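Local coordinates for protein deoxyhypusine hydroxylase (Homo sapiens, PDB 4D50) that hydroxylates the deoxyhypusine residue of translation initiation factor eIF5A with a diiron centre, completing the formation of hypusine, at residues 198-203 and 227-232. Sequence-based numbering, arbitrary orientation.
Sequences ALAEGL and VPQLAA
Ala200 and Gln229 meet where helix 193-201 of the third HEAT-like repeat lies beside helix 227-235 of the fourth, so the contact joins neighbouring repeats of the HEAT-repeat stack. Gln229 carries much of it. Its CB rests against Ala200 CB at 4.0 Å, the nearest side-chain approach of this pair. CG continues past the methyl, still 4.3 Å from Ala200 CB, and a bend there (chi2 -83°) swings the amide across to the Ala200 carbonyl. OE1 lies on the near side, 3.9 Å from Ala200 O, while NE2 is directed away. The two oxygens, both acceptors, lie near each other obliquely; Ala200 O takes the N-H of Leu203. Leu203 supplies the second point of touch. Its chi1 of -64° puts CG anti to the carbonyl carbon, and the extended chi2 (165°) carries CD1 on to helix 227-235, where this one methyl sits 4.0 Å from Gln229 O and 4.3 Å from Gln229 CB. The interface is small, burying 154 Å² in all, with no hydrogen bond across it. Beneath the pair runs helix 208-221, on which Leu203 packs against Val214 and Leu230 against Leu218; Leu230 also reaches Cys247 and Leu251 of helix 241-254. These two underlying helices carry the iron ligands His212 and Glu246, placing the contact behind the diiron site, with the Leu203 side chain about 12 Å from the bound peroxide. At the inner edge the leucines touch methyl to methyl, Leu203 CD1 lying 4.4 Å from Leu230 CD2.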
loop_
_atom_site.group_PDB
_atom_site.type_symbol
_atom_site.label_atom_id
_atom_site.label_comp_id
_atom_site.label_asym_id
_atom_site.label_seq_id
_atom_site.Cartn_x
_atom_site.Cartn_y
_atom_site.Cartn_z
ATOM N N ALA A 198 7.152 1.352 -19.124
ATOM C CA ALA A 198 6.320 2.503 -19.154
ATOM C C ALA A 198 5.966 2.970 -17.684
ATOM O O ALA A 198 6.112 4.107 -17.339
ATOM C CB ALA A 198 5.084 2.235 -19.945
ATOM N N LEU A 199 5.621 2.000 -16.855
ATOM C CA LEU A 199 5.359 2.245 -15.435
ATOM C C LEU A 199 6.597 2.924 -14.812
ATOM O O LEU A 199 6.492 3.953 -14.121
ATOM C CB LEU A 199 4.968 0.949 -14.739
ATOM C CG LEU A 199 3.489 0.611 -14.917
ATOM C CD1 LEU A 199 3.253 -0.819 -14.501
ATOM C CD2 LEU A 199 2.514 1.481 -14.103
ATOM N N ALA A 200 7.775 2.375 -15.130
ATOM C CA ALA A 200 9.008 2.768 -14.426
ATOM C C ALA A 200 9.347 4.216 -14.752
ATOM O O ALA A 200 9.960 4.860 -13.922
ATOM C CB ALA A 200 10.165 1.857 -14.713
ATOM N N GLU A 201 8.948 4.693 -15.925
ATOM C CA GLU A 201 9.076 6.135 -16.273
ATOM C C GLU A 201 8.332 6.974 -15.291
ATOM O O GLU A 201 8.707 8.110 -15.048
ATOM C CB GLU A 201 8.630 6.437 -17.694
ATOM C CG GLU A 201 9.454 5.734 -18.762
ATOM C CD GLU A 201 8.971 6.053 -20.197
ATOM O OE1 GLU A 201 8.951 7.218 -20.573
ATOM O OE2 GLU A 201 8.657 5.130 -20.937
ATOM N N GLY A 202 7.242 6.453 -14.679
ATOM C CA GLY A 202 6.581 7.259 -13.679
ATOM C C GLY A 202 7.363 7.518 -12.404
ATOM O O GLY A 202 6.984 8.368 -11.594
ATOM N N LEU A 203 8.485 6.834 -12.209
ATOM C CA LEU A 203 9.318 7.101 -11.071
ATOM C C LEU A 203 10.084 8.434 -11.210
ATOM O O LEU A 203 10.696 8.870 -10.262
ATOM C CB LEU A 203 10.333 5.980 -10.803
ATOM C CG LEU A 203 9.671 4.674 -10.431
ATOM C CD1 LEU A 203 10.642 3.529 -10.545
ATOM C CD2 LEU A 203 9.073 4.817 -9.094
ATOM N N VAL A 227 13.602 -3.739 -12.354
ATOM C CA VAL A 227 14.541 -3.813 -11.216
ATOM C C VAL A 227 15.556 -2.657 -11.186
ATOM O O VAL A 227 15.718 -2.060 -10.162
ATOM C CB VAL A 227 15.188 -5.199 -11.088
ATOM C CG1 VAL A 227 16.400 -5.196 -10.142
ATOM C CG2 VAL A 227 14.174 -6.216 -10.653
ATOM N N PRO A 228 16.278 -2.393 -12.310
ATOM C CA PRO A 228 17.247 -1.350 -12.334
ATOM C C PRO A 228 16.675 -0.044 -11.905
ATOM O O PRO A 228 17.303 0.646 -11.146
ATOM C CB PRO A 228 17.724 -1.320 -13.804
ATOM C CG PRO A 228 17.460 -2.683 -14.314
ATOM C CD PRO A 228 16.300 -3.213 -13.536
ATOM N N GLN A 229 15.485 0.326 -12.404
ATOM C CA GLN A 229 14.875 1.579 -12.040
ATOM C C GLN A 229 14.414 1.594 -10.608
ATOM O O GLN A 229 14.527 2.620 -9.948
ATOM C CB GLN A 229 13.766 1.886 -13.040
ATOM C CG GLN A 229 14.370 2.346 -14.394
ATOM C CD GLN A 229 14.714 3.825 -14.355
ATOM O OE1 GLN A 229 13.864 4.660 -14.037
ATOM N NE2 GLN A 229 15.958 4.155 -14.687
ATOM N N LEU A 230 13.895 0.475 -10.120
ATOM C CA LEU A 230 13.487 0.367 -8.687
ATOM C C LEU A 230 14.661 0.478 -7.752
ATOM O O LEU A 230 14.621 1.228 -6.770
ATOM C CB LEU A 230 12.815 -0.936 -8.435
ATOM C CG LEU A 230 11.361 -1.079 -8.989
ATOM C CD1 LEU A 230 10.917 -2.527 -8.915
ATOM C CD2 LEU A 230 10.407 -0.197 -8.238
ATOM N N ALA A 231 15.733 -0.173 -8.133
ATOM C CA ALA A 231 17.008 -0.064 -7.362
ATOM C C ALA A 231 17.641 1.326 -7.404
ATOM O O ALA A 231 18.109 1.851 -6.376
ATOM C CB ALA A 231 17.981 -1.092 -7.806
ATOM N N ALA A 232 17.619 1.969 -8.562
ATOM C CA ALA A 232 18.074 3.389 -8.699
ATOM C C ALA A 232 17.253 4.348 -7.849
ATOM O O ALA A 232 17.759 5.274 -7.276
ATOM C CB ALA A 232 17.986 3.813 -10.124
#